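Acyl-CoA dehydrogenase (Slackia heliotrinireducens, PDB 4RM7) has the acyl-CoA dehydrogenase fold, with a helical N-terminal domain, a beta-rich middle domain and a helical C-terminal domain, and assembles as a tetramer. Local coordinates at residues 254-259 / 360-365; 332-337 / 354-359; 295-300 / 323-328; 80-85 / 260-265. One frame throughout, in Å; residues are numbered along the deposited sequence.

In the fold
Contacts 1, 2 and 3 are buried and lie within the C-terminal helical domain. Contact 4 lies nearer the surface and joins helix 70-84 of the N-terminal domain to helix 234-270. That long helix also serves contact 1. Contacts 1 and 2 share the short helix 351-362, and contacts 2 and 3 share helix 316-341. The chemistry changes with place. Contact 1 is one hydrogen bond from a tyrosine to a buried carboxylate. Contact 2 is close apolar packing between neighbouring helices. Contact 3 is mostly apolar, with one weak hydrogen bond beside the third subunit. Contact 4 is a salt bridge backed by a water.

Contact 1 of 4, residues 254-259 / 360-365; sequences LGEAQA and RGYQFA
Glu256 and Tyr362 each carry CG anti to their own carbonyl carbon (chi1 -65° and -68°). From there the glutamate chain runs out extended, and the tyrosine ring reaches across to meet its carboxylate. Tyr362 OH donates a hydrogen bond to Glu256 OE1 at 2.7 Å. The hydroxyl meets this oxygen nearly along its C-O axis. OE1 sits at the edge of the tyrosine ring, near its plane, with ring atom Tyr362 CE2 3.3 Å from Glu256 OE1. The carboxylate itself is turned across the ring, the two planes being 82° apart. Both residues are buried, so the bond gives the glutamate a donor inside the protein. The other carboxylate oxygen, OE2, faces Asp358 on helix 351-362, a second acidic group close by.

In the acyl-CoA dehydrogenase fold the C-terminal domain is an all-helical bundle. Here its long helix 234-270 is linked to the short helix 351-362, which leads on toward helix 369-386. After Tyr362 the chain turns, and Gly361 O accepts from both Phe364 N (2.9 Å) and Ala365 N (3.2 Å). Lys323 of helix 316-341 ties down the same turn by donating to the carbonyls of Tyr362 and Ala365. The tyrosine side chain packs on Pro327 of helix 316-341 and on Cys87 and Gln207 of two loops. Two residues before Tyr362, Arg360 NH2 donates to Gln339 OE1 and to Ser335 O, both of the second subunit.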
loop_
_atom_site.group_PDB
_atom_site.type_symbol
_atom_site.label_atom_id
_atom_site.label_comp_id
_atom_site.label_asym_id
_atom_site.label_seq_id
_atom_site.Cartn_x
_atom_site.Cartn_y
_atom_site.Cartn_z
ATOM N N LEU A 254 11.201 -6.909 -15.553
ATOM C CA LEU A 254 12.043 -7.502 -14.534
ATOM C C LEU A 254 13.506 -7.094 -14.744
ATOM O O LEU A 254 14.215 -6.689 -13.819
ATOM C CB LEU A 254 11.893 -9.014 -14.579
ATOM C CG LEU A 254 12.884 -9.856 -13.789
ATOM C CD1 LEU A 254 12.787 -9.540 -12.291
ATOM C CD2 LEU A 254 12.644 -11.339 -14.086
ATOM N N GLY A 255 13.946 -7.208 -15.981
ATOM C CA GLY A 255 15.297 -6.855 -16.333
ATOM C C GLY A 255 15.586 -5.404 -16.024
ATOM O O GLY A 255 16.600 -5.095 -15.400
ATOM N N GLU A 256 14.713 -4.504 -16.462
ATOM C CA GLU A 256 14.973 -3.088 -16.250
ATOM C C GLU A 256 14.952 -2.779 -14.753
ATOM O O GLU A 256 15.807 -2.045 -14.253
ATOM C CB GLU A 256 13.959 -2.225 -16.991
ATOM C CG GLU A 256 14.027 -2.351 -18.491
ATOM C CD GLU A 256 13.352 -1.180 -19.188
ATOM O OE1 GLU A 256 12.322 -1.387 -19.869
ATOM O OE2 GLU A 256 13.858 -0.048 -19.064
ATOM N N ALA A 257 13.965 -3.339 -14.050
ATOM C CA ALA A 257 13.854 -3.172 -12.611
ATOM C C ALA A 257 15.138 -3.640 -11.931
ATOM O O ALA A 257 15.652 -3.011 -11.005
ATOM C CB ALA A 257 12.629 -3.954 -12.065
ATOM N N GLN A 258 15.669 -4.747 -12.419
ATOM C CA GLN A 258 16.883 -5.292 -11.848
ATOM C C GLN A 258 18.056 -4.312 -12.031
ATOM O O GLN A 258 18.940 -4.228 -11.172
ATOM C CB GLN A 258 17.187 -6.652 -12.483
ATOM C CG GLN A 258 18.430 -7.306 -11.950
ATOM C CD GLN A 258 18.303 -7.646 -10.484
ATOM O OE1 GLN A 258 17.533 -8.520 -10.122
ATOM N NE2 GLN A 258 19.063 -6.956 -9.631
ATOM N N ALA A 259 18.052 -3.571 -13.146
ATOM C CA ALA A 259 19.119 -2.615 -13.449
ATOM C C ALA A 259 19.057 -1.431 -12.489
ATOM O O ALA A 259 20.087 -0.951 -12.007
ATOM C CB ALA A 259 19.018 -2.139 -14.884
ATOM N N ARG A 360 6.529 2.126 -15.975
ATOM C CA ARG A 360 5.170 2.650 -15.900
ATOM C C ARG A 360 4.405 2.312 -17.161
ATOM O O ARG A 360 3.216 2.045 -17.103
ATOM C CB ARG A 360 5.168 4.166 -15.694
ATOM C CG ARG A 360 3.773 4.761 -15.525
ATOM C CD ARG A 360 3.181 4.354 -14.184
ATOM N NE ARG A 360 1.754 4.682 -14.017
ATOM C CZ ARG A 360 0.758 4.094 -14.678
ATOM N NH1 ARG A 360 1.017 3.163 -15.594
ATOM N NH2 ARG A 360 -0.500 4.457 -14.446
ATOM N N GLY A 361 5.100 2.322 -18.295
ATOM C CA GLY A 361 4.508 1.998 -19.585
ATOM C C GLY A 361 4.106 0.532 -19.721
ATOM O O GLY A 361 3.116 0.190 -20.356
ATOM N N TYR A 362 4.868 -0.346 -19.100
ATOM C CA TYR A 362 4.508 -1.746 -19.071
ATOM C C TYR A 362 3.134 -2.011 -18.421
ATOM O O TYR A 362 2.509 -3.028 -18.674
ATOM C CB TYR A 362 5.610 -2.521 -18.357
ATOM C CG TYR A 362 6.907 -2.559 -19.139
ATOM C CD1 TYR A 362 6.904 -2.573 -20.534
ATOM C CD2 TYR A 362 8.132 -2.567 -18.490
ATOM C CE1 TYR A 362 8.086 -2.614 -21.250
ATOM C CE2 TYR A 362 9.318 -2.613 -19.198
ATOM C CZ TYR A 362 9.292 -2.641 -20.573
ATOM O OH TYR A 362 10.475 -2.685 -21.269
ATOM N N GLN A 363 2.646 -1.086 -17.609
ATOM C CA GLN A 363 1.325 -1.253 -17.017
ATOM C C GLN A 363 0.200 -1.080 -18.034
ATOM O O GLN A 363 -0.934 -1.428 -17.730
ATOM C CB GLN A 363 1.133 -0.286 -15.865
ATOM C CG GLN A 363 1.996 -0.611 -14.655
ATOM C CD GLN A 363 1.675 0.286 -13.466
ATOM O OE1 GLN A 363 2.535 1.007 -12.969
ATOM N NE2 GLN A 363 0.429 0.243 -13.009
ATOM N N PHE A 364 0.518 -0.546 -19.223
ATOM C CA PHE A 364 -0.441 -0.437 -20.347
ATOM C C PHE A 364 -0.229 -1.456 -21.453
ATOM O O PHE A 364 -1.159 -1.803 -22.177
ATOM C CB PHE A 364 -0.383 0.935 -21.015
ATOM C CG PHE A 364 -0.691 2.052 -20.103
ATOM C CD1 PHE A 364 -1.987 2.290 -19.707
ATOM C CD2 PHE A 364 0.312 2.875 -19.639
ATOM C CE1 PHE A 364 -2.274 3.335 -18.866
ATOM C CE2 PHE A 364 0.025 3.915 -18.799
ATOM C CZ PHE A 364 -1.262 4.147 -18.411
ATOM N N ALA A 365 1.005 -1.904 -21.606
ATOM C CA ALA A 365 1.355 -2.772 -22.719
ATOM C C ALA A 365 0.766 -4.150 -22.517
ATOM O O ALA A 365 0.797 -4.683 -21.409
ATOM C CB ALA A 365 2.871 -2.873 -22.866
#

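Contact 2 of 4, residues 332-337 / 354-359; sequences EVASDA and SIWQDC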
loop_
_atom_site.group_PDB
_atom_site.type_symbol
_atom_site.label_atom_id
_atom_site.label_comp_id
_atom_site.label_asym_id
_atom_site.label_seq_id
_atom_site.Cartn_x
_atom_site.Cartn_y
_atom_site.Cartn_z
ATOM N N GLU A 332 7.530 0.274 -8.930
ATOM C CA GLU A 332 7.779 0.607 -7.527
ATOM C C GLU A 332 9.264 0.443 -7.171
ATOM O O GLU A 332 9.846 1.290 -6.463
ATOM C CB GLU A 332 6.892 -0.249 -6.613
ATOM C CG GLU A 332 5.407 -0.007 -6.846
ATOM C CD GLU A 332 4.487 -0.891 -6.010
ATOM O OE1 GLU A 332 4.985 -1.784 -5.280
ATOM O OE2 GLU A 332 3.256 -0.673 -6.085
ATOM N N VAL A 333 9.879 -0.634 -7.671
ATOM C CA VAL A 333 11.310 -0.816 -7.491
ATOM C C VAL A 333 12.107 0.343 -8.110
ATOM O O VAL A 333 12.995 0.936 -7.469
ATOM C CB VAL A 333 11.781 -2.149 -8.087
ATOM C CG1 VAL A 333 13.317 -2.259 -8.035
ATOM C CG2 VAL A 333 11.173 -3.273 -7.313
ATOM N N ALA A 334 11.799 0.669 -9.355
ATOM C CA ALA A 334 12.511 1.750 -10.012
ATOM C C ALA A 334 12.323 3.077 -9.249
ATOM O O ALA A 334 13.275 3.833 -9.055
ATOM C CB ALA A 334 12.046 1.874 -11.440
ATOM N N SER A 335 11.102 3.337 -8.791
ATOM C CA SER A 335 10.817 4.537 -8.013
ATOM C C SER A 335 11.598 4.588 -6.687
ATOM O O SER A 335 12.138 5.646 -6.317
ATOM C CB SER A 335 9.320 4.644 -7.734
ATOM O OG SER A 335 9.029 5.879 -7.092
ATOM N N ASP A 336 11.643 3.454 -5.981
ATOM C CA ASP A 336 12.442 3.315 -4.758
ATOM C C ASP A 336 13.923 3.519 -5.024
ATOM O O ASP A 336 14.633 4.115 -4.201
ATOM C CB ASP A 336 12.241 1.944 -4.103
ATOM C CG ASP A 336 10.945 1.856 -3.311
ATOM O OD1 ASP A 336 10.568 2.878 -2.699
ATOM O OD2 ASP A 336 10.300 0.771 -3.315
ATOM N N ALA A 337 14.390 3.020 -6.166
ATOM C CA ALA A 337 15.766 3.280 -6.582
ATOM C C ALA A 337 16.004 4.775 -6.772
ATOM O O ALA A 337 17.019 5.291 -6.311
ATOM C CB ALA A 337 16.099 2.536 -7.854
ATOM N N SER A 354 14.705 6.910 -16.489
ATOM C CA SER A 354 14.175 6.322 -17.720
ATOM C C SER A 354 13.529 4.991 -17.409
ATOM O O SER A 354 12.452 4.678 -17.913
ATOM C CB SER A 354 15.256 6.099 -18.765
ATOM O OG SER A 354 16.173 7.161 -18.768
ATOM N N ILE A 355 14.202 4.193 -16.587
ATOM C CA ILE A 355 13.685 2.892 -16.220
ATOM C C ILE A 355 12.304 3.031 -15.588
ATOM O O ILE A 355 11.375 2.306 -15.914
ATOM C CB ILE A 355 14.634 2.195 -15.264
ATOM C CG1 ILE A 355 15.903 1.786 -16.017
ATOM C CG2 ILE A 355 13.932 0.994 -14.561
ATOM C CD1 ILE A 355 17.016 1.277 -15.090
ATOM N N TRP A 356 12.178 3.991 -14.690
ATOM C CA TRP A 356 10.929 4.243 -13.996
ATOM C C TRP A 356 9.824 4.556 -14.992
ATOM O O TRP A 356 8.716 4.048 -14.898
ATOM C CB TRP A 356 11.131 5.396 -13.013
ATOM C CG TRP A 356 9.933 5.866 -12.324
ATOM C CD1 TRP A 356 9.182 5.170 -11.406
ATOM C CD2 TRP A 356 9.352 7.178 -12.413
ATOM N NE1 TRP A 356 8.156 5.971 -10.942
ATOM C CE2 TRP A 356 8.240 7.205 -11.536
ATOM C CE3 TRP A 356 9.655 8.325 -13.154
ATOM C CZ2 TRP A 356 7.438 8.338 -11.379
ATOM C CZ3 TRP A 356 8.846 9.448 -13.011
ATOM C CH2 TRP A 356 7.748 9.443 -12.134
ATOM N N GLN A 357 10.141 5.404 -15.951
ATOM C CA GLN A 357 9.203 5.734 -17.010
ATOM C C GLN A 357 8.867 4.537 -17.894
ATOM O O GLN A 357 7.708 4.328 -18.214
ATOM C CB GLN A 357 9.765 6.872 -17.850
ATOM C CG GLN A 357 9.843 8.185 -17.085
ATOM C CD GLN A 357 10.553 9.277 -17.865
ATOM O OE1 GLN A 357 11.426 9.021 -18.699
ATOM N NE2 GLN A 357 10.186 10.500 -17.591
ATOM N N ASP A 358 9.878 3.770 -18.294
ATOM C CA ASP A 358 9.660 2.534 -19.048
ATOM C C ASP A 358 8.697 1.623 -18.305
ATOM O O ASP A 358 7.691 1.143 -18.861
ATOM C CB ASP A 358 10.969 1.768 -19.291
ATOM C CG ASP A 358 11.915 2.488 -20.233
ATOM O OD1 ASP A 358 11.470 3.360 -21.013
ATOM O OD2 ASP A 358 13.120 2.169 -20.198
ATOM N N CYS A 359 9.001 1.365 -17.039
ATOM C CA CYS A 359 8.207 0.382 -16.303
ATOM C C CYS A 359 6.752 0.826 -16.145
ATOM O O CYS A 359 5.843 0.013 -16.230
ATOM C CB CYS A 359 8.846 0.100 -14.964
ATOM S SG CYS A 359 10.405 -0.840 -15.137
#
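Two helices that follow each other in the C-terminal domain, 316-341 and 351-362, pack here side by side as a nearly antiparallel pair. Their local axes approach to 8.5 Å, and their N-to-C directions make an angle of 160°. The backbones come nearest at Ala334 and Trp356, whose CA atoms are 5.0 Å apart. The small side chain of Ala334 is consistent with this close approach. Its CB lies against the backbone of the partner helix, 3.7 Å from Trp356 CA, and touches the branch methyl of Ile355 at 3.8 Å (Ala334 CB to Ile355 CG2). Ala334 CB therefore rests between Ile355 and Trp356.

The indole of Trp356 lies beside Ser335. Its CG is anti to the backbone N (chi1 174°), which brings the five-membered ring to the serine. Trp356 NE1 and Ser335 CB are 3.7 Å apart, and the serine methylene meets the ring obliquely. The contact across these segments is thus van der Waals packing.

On the subunit interface Trp356 stacks with Trp356 of the second subunit. There the carbonyl of Ser335 accepts from Arg360 of that same neighbouring chain. Within the chain, Ile355 continues onto Glu256 and Ala260 of helix 234-270. Val333 and Ala337 turn to helix 282-311, where they touch Met298 and Met291 respectively.

Contact 3 of 4, residues 295-300 / 323-328; sequences LTNMRN and KYYVPK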
loop_
_atom_site.group_PDB
_atom_site.type_symbol
_atom_site.label_atom_id
_atom_site.label_comp_id
_atom_site.label_asym_id
_atom_site.label_seq_id
_atom_site.Cartn_x
_atom_site.Cartn_y
_atom_site.Cartn_z
ATOM N N LEU A 295 11.629 -8.156 -6.571
ATOM C CA LEU A 295 12.372 -8.746 -7.687
ATOM C C LEU A 295 12.267 -10.267 -7.637
ATOM O O LEU A 295 12.101 -10.921 -8.671
ATOM C CB LEU A 295 13.839 -8.346 -7.660
ATOM C CG LEU A 295 14.227 -6.925 -8.006
ATOM C CD1 LEU A 295 15.708 -6.713 -7.706
ATOM C CD2 LEU A 295 13.909 -6.703 -9.481
ATOM N N THR A 296 12.373 -10.820 -6.428
ATOM C CA THR A 296 12.252 -12.266 -6.234
ATOM C C THR A 296 10.897 -12.755 -6.742
ATOM O O THR A 296 10.821 -13.725 -7.486
ATOM C CB THR A 296 12.423 -12.664 -4.751
ATOM O OG1 THR A 296 13.611 -12.058 -4.228
ATOM C CG2 THR A 296 12.548 -14.186 -4.607
ATOM N N ASN A 297 9.837 -12.068 -6.345
ATOM C CA ASN A 297 8.485 -12.429 -6.753
ATOM C C ASN A 297 8.284 -12.310 -8.278
ATOM O O ASN A 297 7.794 -13.231 -8.918
ATOM C CB ASN A 297 7.456 -11.567 -5.989
ATOM C CG ASN A 297 7.313 -11.974 -4.516
ATOM O OD1 ASN A 297 7.702 -13.074 -4.121
ATOM N ND2 ASN A 297 6.727 -11.093 -3.708
HETATM N N MSE A 298 8.675 -11.178 -8.851
HETATM C CA MSE A 298 8.625 -10.979 -10.292
HETATM C C MSE A 298 9.271 -12.117 -11.062
HETATM O O MSE A 298 8.687 -12.634 -12.017
HETATM C CB MSE A 298 9.322 -9.686 -10.682
HETATM C CG MSE A 298 8.616 -8.425 -10.237
HETATM SE SE MSE A 298 9.635 -6.888 -10.886
HETATM C CE MSE A 298 9.990 -6.046 -9.175
ATOM N N ARG A 299 10.475 -12.494 -10.637
ATOM C CA ARG A 299 11.282 -13.481 -11.348
ATOM C C ARG A 299 10.619 -14.842 -11.253
ATOM O O ARG A 299 10.510 -15.564 -12.238
ATOM C CB ARG A 299 12.709 -13.519 -10.787
ATOM C CG ARG A 299 13.674 -14.374 -11.587
ATOM C CD ARG A 299 15.142 -14.112 -11.209
ATOM N NE ARG A 299 15.612 -12.845 -11.755
ATOM C CZ ARG A 299 16.034 -11.802 -11.040
ATOM N NH1 ARG A 299 16.046 -11.853 -9.707
ATOM N NH2 ARG A 299 16.424 -10.689 -11.672
ATOM N N ASN A 300 10.158 -15.175 -10.057
ATOM C CA ASN A 300 9.406 -16.382 -9.841
ATOM C C ASN A 300 8.144 -16.474 -10.729
ATOM O O ASN A 300 7.830 -17.539 -11.236
ATOM C CB ASN A 300 9.015 -16.476 -8.374
ATOM C CG ASN A 300 10.141 -16.999 -7.504
ATOM O OD1 ASN A 300 11.050 -17.683 -7.991
ATOM N ND2 ASN A 300 10.071 -16.708 -6.204
ATOM N N LYS A 323 1.157 -10.897 -15.227
ATOM C CA LYS A 323 0.999 -9.576 -15.834
ATOM C C LYS A 323 0.378 -8.581 -14.862
ATOM O O LYS A 323 0.610 -7.384 -14.959
ATOM C CB LYS A 323 0.153 -9.662 -17.112
ATOM C CG LYS A 323 0.105 -8.367 -17.911
ATOM C CD LYS A 323 1.518 -7.840 -18.154
ATOM C CE LYS A 323 1.548 -6.719 -19.188
ATOM N NZ LYS A 323 0.697 -5.564 -18.810
ATOM N N TYR A 324 -0.423 -9.075 -13.929
ATOM C CA TYR A 324 -1.073 -8.194 -12.962
ATOM C C TYR A 324 -0.044 -7.627 -11.999
ATOM O O TYR A 324 -0.115 -6.471 -11.594
ATOM C CB TYR A 324 -2.167 -8.952 -12.183
ATOM C CG TYR A 324 -2.926 -8.110 -11.173
ATOM C CD1 TYR A 324 -3.958 -7.279 -11.569
ATOM C CD2 TYR A 324 -2.617 -8.162 -9.819
ATOM C CE1 TYR A 324 -4.663 -6.511 -10.650
ATOM C CE2 TYR A 324 -3.322 -7.394 -8.874
ATOM C CZ TYR A 324 -4.338 -6.574 -9.301
ATOM O OH TYR A 324 -5.027 -5.802 -8.384
ATOM N N TYR A 325 0.930 -8.448 -11.645
ATOM C CA TYR A 325 1.805 -8.100 -10.561
ATOM C C TYR A 325 3.058 -7.344 -11.013
ATOM O O TYR A 325 3.463 -6.376 -10.379
ATOM C CB TYR A 325 2.212 -9.372 -9.793
ATOM C CG TYR A 325 3.222 -9.093 -8.694
ATOM C CD1 TYR A 325 2.816 -8.611 -7.441
ATOM C CD2 TYR A 325 4.574 -9.287 -8.912
ATOM C CE1 TYR A 325 3.746 -8.341 -6.429
ATOM C CE2 TYR A 325 5.518 -9.035 -7.896
ATOM C CZ TYR A 325 5.096 -8.557 -6.664
ATOM O OH TYR A 325 6.026 -8.319 -5.672
ATOM N N VAL A 326 3.661 -7.785 -12.105
ATOM C CA VAL A 326 5.054 -7.449 -12.371
ATOM C C VAL A 326 5.313 -6.009 -12.824
ATOM O O VAL A 326 6.202 -5.375 -12.273
ATOM C CB VAL A 326 5.679 -8.435 -13.405
ATOM C CG1 VAL A 326 7.094 -7.972 -13.832
ATOM C CG2 VAL A 326 5.761 -9.822 -12.774
ATOM N N PRO A 327 4.560 -5.491 -13.814
ATOM C CA PRO A 327 4.883 -4.116 -14.216
ATOM C C PRO A 327 4.698 -3.116 -13.078
ATOM O O PRO A 327 5.531 -2.220 -12.912
ATOM C CB PRO A 327 3.898 -3.841 -15.357
ATOM C CG PRO A 327 3.587 -5.194 -15.919
ATOM C CD PRO A 327 3.541 -6.090 -14.703
ATOM N N LYS A 328 3.653 -3.273 -12.274
ATOM C CA LYS A 328 3.465 -2.333 -11.176
ATOM C C LYS A 328 4.598 -2.508 -10.156
ATOM O O LYS A 328 5.166 -1.524 -9.666
ATOM C CB LYS A 328 2.110 -2.528 -10.520
ATOM C CG LYS A 328 1.788 -1.490 -9.478
ATOM C CD LYS A 328 0.617 -1.934 -8.671
ATOM C CE LYS A 328 -0.057 -0.760 -7.998
ATOM N NZ LYS A 328 -1.195 -1.218 -7.141
#
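Segments 295-300 and 323-328 cross with 139° between their N-to-C directions, and their local axes come within 9.4 Å, with the CA atoms of Met298 and Val326 nearest at 5.4 Å. They are parts of helices 282-311 and 316-341, two consecutive long helices of the C-terminal helical bundle of the acyl-CoA dehydrogenase fold. The second is kinked around Pro327 and Lys328, whose N atoms make no bond to the turn before; proline has no N-H to give.

Met298, modelled as selenomethionine, fills the middle. Its CG lies between two partners, 3.9 Å from Tyr325 CE2 and 3.9 Å from Val326 CG1. Its side chain crosses that of Tyr325 at about a right angle. Tyr325 has CG anti to the backbone N (chi1 176°), and this sends the ring out toward the first helix, alongside Asn297. The methylene of Asn297 packs on the ring, with CB 3.7 Å from Tyr325 CE2. The amide plane is turned 67° from the ring plane.

Beyond the pair, Met298 also packs on Leu254 of helix 234-270 and on Ala330 and Val333 of its partner helix, so it sits deep among three helices. Asn297 and Tyr325 lie at the tetramer interface, where both pack on Asn297 of the third subunit. Beside this interface the polar link is weak: Asn297 ND2 donates to Tyr325 OH over 3.5 Å.

Contact 4 of 4, residues 80-85 / 260-265; sequences LSRISG and AMEDAV
Arg82 and Glu262 form a salt bridge between helix 70-84 of the N-terminal domain and helix 234-270 of the C-terminal domain. Arg82 NH1 donates to Glu262 OE2 at 2.9 Å, with an N-H...O angle of 142°. The carboxylate uses the syn lone pair of OE2, on the side of its other oxygen. It stands at the edge of the guanidinium, tilted somewhat from its plane, and the two planes are 52° apart. With chi1 and chi2 extended, Arg82 CD passes 3.4 Å from Glu262 OE2. The bend at chi3 (71°) then turns the guanidinium so that NH1 meets the carboxylate.

The other oxygen is satisfied by a water. The water donates to Glu262 OE1 at 2.9 Å and also to the backbone Arg82 O at 2.9 Å. Arg82 is thus joined to one carboxylate twice, directly through its side chain and through the water from its carbonyl. Its NE is taken by Glu79, nearly one turn back on the same helix, in a second salt bridge.

Helix 70-84 ends two residues after Arg82. Leu80 O there accepts from Ser84 N and from Ser84 OG, the latter at 2.9 Å, and the two donors approach from opposite faces of its plane. Ser84 OG is also bonded to Ala86 N. Gly85 then leaves the helix with positive phi. Tyr384 of the third subunit packs on Glu262.

With Arg82 NE paired to Glu79 and NH1 to Glu262, its positive charge is probably well balanced, and across these two segments the link is made by charge and water.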
loop_
_atom_site.group_PDB
_atom_site.type_symbol
_atom_site.label_atom_id
_atom_site.label_comp_id
_atom_site.label_asym_id
_atom_site.label_seq_id
_atom_site.Cartn_x
_atom_site.Cartn_y
_atom_site.Cartn_z
ATOM N N LEU A 80 19.220 -8.637 -21.477
ATOM C CA LEU A 80 19.521 -7.484 -22.316
ATOM C C LEU A 80 18.904 -6.229 -21.704
ATOM O O LEU A 80 19.492 -5.153 -21.757
ATOM C CB LEU A 80 19.011 -7.702 -23.747
ATOM C CG LEU A 80 19.796 -8.800 -24.462
ATOM C CD1 LEU A 80 19.270 -9.017 -25.837
ATOM C CD2 LEU A 80 21.287 -8.463 -24.495
ATOM N N SER A 81 17.726 -6.380 -21.109
ATOM C CA SER A 81 17.046 -5.269 -20.452
ATOM C C SER A 81 17.798 -4.863 -19.208
ATOM O O SER A 81 17.787 -3.690 -18.828
ATOM C CB SER A 81 15.608 -5.635 -20.077
ATOM O OG SER A 81 14.891 -6.096 -21.206
ATOM N N ARG A 82 18.450 -5.839 -18.574
ATOM C CA ARG A 82 19.216 -5.575 -17.362
ATOM C C ARG A 82 20.473 -4.782 -17.681
ATOM O O ARG A 82 20.744 -3.763 -17.057
ATOM C CB ARG A 82 19.603 -6.872 -16.657
ATOM C CG ARG A 82 20.358 -6.662 -15.341
ATOM C CD ARG A 82 20.950 -7.978 -14.833
ATOM N NE ARG A 82 22.064 -8.411 -15.654
ATOM C CZ ARG A 82 23.264 -7.836 -15.613
ATOM N NH1 ARG A 82 23.485 -6.814 -14.789
ATOM N NH2 ARG A 82 24.236 -8.269 -16.401
ATOM N N ILE A 83 21.241 -5.273 -18.649
ATOM C CA ILE A 83 22.469 -4.614 -19.060
ATOM C C ILE A 83 22.180 -3.233 -19.638
ATOM O O ILE A 83 22.881 -2.283 -19.332
ATOM C CB ILE A 83 23.242 -5.456 -20.098
ATOM C CG1 ILE A 83 23.748 -6.755 -19.475
ATOM C CG2 ILE A 83 24.412 -4.668 -20.685
ATOM C CD1 ILE A 83 24.095 -7.792 -20.511
ATOM N N SER A 84 21.135 -3.110 -20.450
ATOM C CA SER A 84 20.874 -1.835 -21.120
ATOM C C SER A 84 20.150 -0.821 -20.251
ATOM O O SER A 84 20.311 0.370 -20.442
ATOM C CB SER A 84 20.056 -2.050 -22.383
ATOM O OG SER A 84 18.743 -2.383 -22.036
ATOM N N GLY A 85 19.330 -1.289 -19.314
ATOM C CA GLY A 85 18.482 -0.398 -18.539
ATOM C C GLY A 85 17.449 0.250 -19.448
ATOM O O GLY A 85 16.985 1.369 -19.219
ATOM N N ALA A 260 17.838 -0.983 -12.210
ATOM C CA ALA A 260 17.594 0.065 -11.234
ATOM C C ALA A 260 18.061 -0.338 -9.833
ATOM O O ALA A 260 18.604 0.476 -9.085
ATOM C CB ALA A 260 16.119 0.416 -11.205
HETATM N N MSE A 261 17.833 -1.595 -9.481
HETATM C CA MSE A 261 18.245 -2.086 -8.180
HETATM C C MSE A 261 19.776 -2.084 -8.058
HETATM O O MSE A 261 20.321 -1.609 -7.059
HETATM C CB MSE A 261 17.686 -3.486 -7.926
HETATM C CG MSE A 261 18.253 -4.137 -6.683
HETATM SE SE MSE A 261 17.621 -3.268 -5.053
HETATM C CE MSE A 261 17.923 -4.779 -3.874
ATOM N N GLU A 262 20.464 -2.597 -9.076
ATOM C CA GLU A 262 21.925 -2.513 -9.111
ATOM C C GLU A 262 22.465 -1.093 -8.907
ATOM O O GLU A 262 23.427 -0.900 -8.148
ATOM C CB GLU A 262 22.457 -3.073 -10.410
ATOM C CG GLU A 262 22.190 -4.545 -10.547
ATOM C CD GLU A 262 22.464 -5.055 -11.949
ATOM O OE1 GLU A 262 22.926 -4.251 -12.792
ATOM O OE2 GLU A 262 22.225 -6.259 -12.211
ATOM N N ASP A 263 21.847 -0.092 -9.537
ATOM C CA ASP A 263 22.308 1.296 -9.343
ATOM C C ASP A 263 22.085 1.760 -7.902
ATOM O O ASP A 263 22.962 2.402 -7.306
ATOM C CB ASP A 263 21.615 2.271 -10.313
ATOM C CG ASP A 263 21.952 1.990 -11.772
ATOM O OD1 ASP A 263 22.891 1.209 -12.021
ATOM O OD2 ASP A 263 21.278 2.545 -12.668
ATOM N N ALA A 264 20.910 1.440 -7.358
ATOM C CA ALA A 264 20.582 1.746 -5.970
ATOM C C ALA A 264 21.621 1.149 -5.020
ATOM O O ALA A 264 22.158 1.845 -4.155
ATOM C CB ALA A 264 19.182 1.218 -5.621
ATOM N N VAL A 265 21.903 -0.139 -5.192
ATOM C CA VAL A 265 22.870 -0.822 -4.348
ATOM C C VAL A 265 24.265 -0.198 -4.514
ATOM O O VAL A 265 24.946 0.078 -3.532
ATOM C CB VAL A 265 22.909 -2.341 -4.655
ATOM C CG1 VAL A 265 24.034 -2.989 -3.915
ATOM C CG2 VAL A 265 21.571 -3.010 -4.264
HETATM O O HOH W 1 22.980 -2.935 -15.353
#